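Local coordinates for protein EKC/KEOPS complex subunit GON7 (Saccharomyces cerevisiae, PDB 4WXA) that serves as a subunit of the EKC/KEOPS complex needed for threonylcarbamoylation of tRNA adenosine 37, probably supporting the catalytic subunit KAE1, at residues P4-F18 with L74-R88. Sequence-based numbering, arbitrary orientation.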
# COMPACT_ATOMS: atom_id res chain seq x y z
N PRO D 4 2.52 -7.38 -12.01
CA PRO D 4 2.02 -7.11 -10.71
C PRO D 4 0.75 -6.28 -10.79
O PRO D 4 0.69 -5.45 -11.65
CB PRO D 4 3.14 -6.31 -10.06
CG PRO D 4 3.85 -5.68 -11.18
CD PRO D 4 3.74 -6.63 -12.32
N VAL D 5 -0.23 -6.49 -9.89
CA VAL D 5 -1.45 -5.67 -9.87
C VAL D 5 -1.87 -5.27 -8.44
O VAL D 5 -1.34 -5.77 -7.45
CB VAL D 5 -2.66 -6.41 -10.52
CG1 VAL D 5 -2.38 -6.74 -11.99
CG2 VAL D 5 -3.02 -7.64 -9.69
N ALA D 6 -2.84 -4.37 -8.38
CA ALA D 6 -3.41 -3.99 -7.14
C ALA D 6 -4.88 -3.63 -7.26
O ALA D 6 -5.31 -3.14 -8.30
CB ALA D 6 -2.65 -2.83 -6.60
N GLN D 7 -5.63 -3.89 -6.20
CA GLN D 7 -7.03 -3.52 -6.16
C GLN D 7 -7.29 -2.75 -4.80
O GLN D 7 -6.83 -3.17 -3.73
CB GLN D 7 -7.86 -4.79 -6.28
CG GLN D 7 -9.37 -4.67 -6.12
CD GLN D 7 -10.04 -3.96 -7.26
OE1 GLN D 7 -9.68 -4.13 -8.44
NE2 GLN D 7 -11.03 -3.16 -6.93
N TYR D 8 -8.00 -1.64 -4.89
CA TYR D 8 -8.32 -0.78 -3.73
C TYR D 8 -9.80 -0.70 -3.54
O TYR D 8 -10.55 -0.64 -4.49
CB TYR D 8 -7.79 0.64 -3.94
CG TYR D 8 -8.34 1.73 -3.02
CD1 TYR D 8 -9.48 2.43 -3.34
CD2 TYR D 8 -7.70 2.05 -1.83
CE1 TYR D 8 -10.00 3.41 -2.51
CE2 TYR D 8 -8.19 3.01 -0.99
CZ TYR D 8 -9.34 3.70 -1.35
OH TYR D 8 -9.85 4.65 -0.54
N SER D 9 -10.22 -0.65 -2.30
CA SER D 9 -11.63 -0.61 -1.99
C SER D 9 -11.87 0.35 -0.79
O SER D 9 -11.14 0.31 0.15
CB SER D 9 -11.98 -2.04 -1.63
OG SER D 9 -13.34 -2.20 -1.31
N ALA D 10 -12.90 1.15 -0.81
CA ALA D 10 -13.19 2.08 0.29
C ALA D 10 -14.68 2.17 0.56
O ALA D 10 -15.48 1.93 -0.32
CB ALA D 10 -12.66 3.46 -0.05
N PRO D 11 -15.06 2.55 1.78
CA PRO D 11 -16.45 2.40 2.14
C PRO D 11 -17.37 3.40 1.48
O PRO D 11 -18.55 3.28 1.68
CB PRO D 11 -16.47 2.59 3.68
CG PRO D 11 -15.19 3.25 4.00
CD PRO D 11 -14.22 2.97 2.92
N ASP D 12 -16.86 4.38 0.75
CA ASP D 12 -17.75 5.26 -0.02
C ASP D 12 -18.16 4.61 -1.36
O ASP D 12 -18.70 5.26 -2.20
CB ASP D 12 -17.12 6.66 -0.28
CG ASP D 12 -15.79 6.61 -1.06
OD1 ASP D 12 -15.10 5.56 -1.00
OD2 ASP D 12 -15.40 7.61 -1.72
N GLY D 13 -17.86 3.34 -1.57
CA GLY D 13 -18.37 2.65 -2.73
C GLY D 13 -17.41 2.65 -3.88
O GLY D 13 -17.78 2.31 -4.97
N VAL D 14 -16.18 3.05 -3.65
CA VAL D 14 -15.19 3.22 -4.69
C VAL D 14 -14.30 1.98 -4.81
O VAL D 14 -13.83 1.46 -3.82
CB VAL D 14 -14.34 4.46 -4.40
CG1 VAL D 14 -13.09 4.54 -5.27
CG2 VAL D 14 -15.21 5.69 -4.61
N GLU D 15 -14.08 1.50 -6.04
CA GLU D 15 -13.21 0.31 -6.24
C GLU D 15 -12.26 0.70 -7.30
O GLU D 15 -12.66 1.24 -8.29
CB GLU D 15 -14.00 -0.88 -6.72
CG GLU D 15 -15.05 -1.44 -5.78
CD GLU D 15 -14.45 -2.38 -4.78
N LYS D 16 -10.99 0.45 -7.12
CA LYS D 16 -10.03 0.98 -8.06
C LYS D 16 -9.01 -0.08 -8.37
O LYS D 16 -8.37 -0.60 -7.46
CB LYS D 16 -9.37 2.18 -7.44
CG LYS D 16 -8.09 2.63 -8.09
CD LYS D 16 -8.31 3.12 -9.51
CE LYS D 16 -7.11 3.88 -9.98
NZ LYS D 16 -7.07 3.92 -11.45
N SER D 17 -8.87 -0.40 -9.66
CA SER D 17 -7.80 -1.31 -10.14
C SER D 17 -6.57 -0.60 -10.64
O SER D 17 -6.66 0.41 -11.35
CB SER D 17 -8.31 -2.15 -11.31
OG SER D 17 -9.42 -2.86 -10.87
N PHE D 18 -5.43 -1.17 -10.30
CA PHE D 18 -4.16 -0.73 -10.83
C PHE D 18 -3.46 -1.81 -11.65
O PHE D 18 -3.39 -2.98 -11.26
CB PHE D 18 -3.24 -0.41 -9.68
CG PHE D 18 -3.75 0.64 -8.74
CD1 PHE D 18 -4.50 0.31 -7.65
CD2 PHE D 18 -3.42 1.97 -8.92
CE1 PHE D 18 -4.97 1.28 -6.77
CE2 PHE D 18 -3.85 2.93 -8.04
CZ PHE D 18 -4.63 2.59 -6.96
N LEU D 74 6.96 -2.44 -10.33
CA LEU D 74 6.50 -2.18 -8.98
C LEU D 74 6.70 -0.74 -8.64
O LEU D 74 5.97 -0.19 -7.86
CB LEU D 74 7.28 -2.97 -7.96
CG LEU D 74 6.95 -4.44 -7.84
CD1 LEU D 74 7.92 -5.09 -6.85
CD2 LEU D 74 5.50 -4.60 -7.43
N THR D 75 7.74 -0.14 -9.20
CA THR D 75 7.97 1.28 -8.95
C THR D 75 6.84 2.15 -9.56
O THR D 75 6.39 3.11 -8.97
CB THR D 75 9.35 1.71 -9.46
OG1 THR D 75 10.36 1.11 -8.64
CG2 THR D 75 9.48 3.25 -9.39
N GLY D 76 6.38 1.75 -10.74
CA GLY D 76 5.28 2.40 -11.41
C GLY D 76 3.95 2.20 -10.72
O GLY D 76 3.10 3.09 -10.69
N LEU D 77 3.77 1.02 -10.14
CA LEU D 77 2.52 0.74 -9.43
C LEU D 77 2.46 1.61 -8.16
O LEU D 77 1.43 2.13 -7.80
CB LEU D 77 2.47 -0.76 -9.10
CG LEU D 77 1.14 -1.46 -8.86
CD1 LEU D 77 0.23 -1.23 -10.07
CD2 LEU D 77 1.39 -2.95 -8.62
N GLN D 78 3.59 1.71 -7.49
CA GLN D 78 3.76 2.47 -6.28
C GLN D 78 3.46 3.94 -6.51
O GLN D 78 3.00 4.62 -5.61
CB GLN D 78 5.21 2.34 -5.82
CG GLN D 78 5.57 3.05 -4.54
CD GLN D 78 7.02 2.83 -4.17
OE1 GLN D 78 7.88 2.76 -5.03
NE2 GLN D 78 7.29 2.71 -2.88
N ASP D 79 3.77 4.43 -7.69
CA ASP D 79 3.50 5.81 -8.00
C ASP D 79 2.01 5.98 -8.26
O ASP D 79 1.40 6.92 -7.72
CB ASP D 79 4.35 6.26 -9.20
CG ASP D 79 5.84 6.37 -8.87
OD1 ASP D 79 6.20 6.24 -7.67
OD2 ASP D 79 6.67 6.58 -9.79
N ASP D 80 1.43 5.07 -9.06
CA ASP D 80 -0.03 5.06 -9.27
C ASP D 80 -0.78 5.11 -7.92
O ASP D 80 -1.65 5.95 -7.69
CB ASP D 80 -0.51 3.83 -10.05
CG ASP D 80 0.00 3.73 -11.46
OD1 ASP D 80 0.50 4.73 -12.06
OD2 ASP D 80 -0.12 2.58 -11.99
N ILE D 81 -0.44 4.23 -7.01
CA ILE D 81 -1.13 4.13 -5.73
C ILE D 81 -0.98 5.46 -4.99
O ILE D 81 -1.94 5.99 -4.47
CB ILE D 81 -0.57 2.97 -4.91
CG1 ILE D 81 -1.04 1.64 -5.52
CG2 ILE D 81 -1.08 2.92 -3.48
CD1 ILE D 81 -0.14 0.46 -5.20
N ASN D 82 0.23 6.00 -4.97
CA ASN D 82 0.51 7.22 -4.24
C ASN D 82 -0.24 8.38 -4.90
O ASN D 82 -0.92 9.16 -4.24
CB ASN D 82 2.03 7.49 -4.17
CG ASN D 82 2.71 6.85 -2.92
OD1 ASN D 82 2.10 6.65 -1.86
ND2 ASN D 82 3.98 6.51 -3.06
N GLU D 83 -0.17 8.45 -6.22
CA GLU D 83 -0.95 9.44 -6.93
C GLU D 83 -2.46 9.32 -6.59
O GLU D 83 -3.10 10.29 -6.26
CB GLU D 83 -0.68 9.33 -8.44
CG GLU D 83 -1.40 10.36 -9.31
N PHE D 84 -3.00 8.12 -6.63
CA PHE D 84 -4.43 7.93 -6.43
C PHE D 84 -4.87 8.33 -5.02
O PHE D 84 -5.95 8.89 -4.83
CB PHE D 84 -4.81 6.45 -6.72
CG PHE D 84 -6.23 6.12 -6.38
CD1 PHE D 84 -7.25 6.45 -7.22
CD2 PHE D 84 -6.53 5.51 -5.17
CE1 PHE D 84 -8.55 6.17 -6.88
CE2 PHE D 84 -7.83 5.24 -4.81
CZ PHE D 84 -8.85 5.58 -5.66
N LEU D 85 -4.05 7.99 -4.03
CA LEU D 85 -4.45 8.19 -2.65
C LEU D 85 -4.32 9.66 -2.31
O LEU D 85 -5.17 10.23 -1.61
CB LEU D 85 -3.62 7.32 -1.70
CG LEU D 85 -3.89 5.81 -1.77
CD1 LEU D 85 -2.87 5.00 -0.97
CD2 LEU D 85 -5.29 5.51 -1.24
N THR D 86 -3.27 10.28 -2.84
CA THR D 86 -3.07 11.69 -2.61
C THR D 86 -4.27 12.48 -3.14
O THR D 86 -4.85 13.29 -2.42
CB THR D 86 -1.74 12.15 -3.23
OG1 THR D 86 -0.69 11.43 -2.59
CG2 THR D 86 -1.51 13.66 -3.01
N GLY D 87 -4.67 12.18 -4.37
CA GLY D 87 -5.90 12.72 -4.95
C GLY D 87 -7.13 12.51 -4.09
O GLY D 87 -7.99 13.36 -4.03
N ARG D 88 -7.24 11.37 -3.43
CA ARG D 88 -8.39 11.12 -2.60
C ARG D 88 -8.33 12.04 -1.41
O ARG D 88 -9.37 12.49 -0.96
CB ARG D 88 -8.44 9.69 -2.10
CG ARG D 88 -8.59 8.61 -3.19
CD ARG D 88 -10.02 8.17 -3.36
NE ARG D 88 -10.54 7.53 -2.17
CZ ARG D 88 -11.83 7.30 -1.94
NH1 ARG D 88 -12.77 7.67 -2.80
NH2 ARG D 88 -12.19 6.69 -0.83
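The N-terminal beta hairpin of Gon7 lies along helix 66-94, and the aromatic cluster of Tyr8, Phe18 and Phe84 fills the middle of the seam. Phe84 points its edge at the face of Tyr8, Phe84 CE2 lying 3.6 Å from Tyr8 CD1, the ring planes 68° apart, while Phe18 turns its own edge toward a Phe84 face, offset. With CG anti to the backbone N (chi1 163°) and the chain bent at chi2, Lys16 runs across that same face, CG 3.9 Å from the Phe84 ring centroid. Ile81 CG1 sits squarely over Phe18, also 3.9 Å from the centroid. At the open end of the hairpin, Leu77 CD1 meets Phe18 CB at 3.6 Å and Pro4 reaches Leu74. At the turn Arg88 grips Asp12 end-on: NH1 gives OD2 a 2.8 Å bond on its syn lone pair, and NH2 donates to OD1 from above the carboxylate plane. A methionine in place of Arg88 would probably leave Asp12 without its countercharge and the turn less firmly tied to the helix. Arg88 NE and Tyr8 OH turn to Asp63 of the PCC1 chain; a strand of that chain pairs antiparallel with strand 5-10, carrying the sheet across the interface.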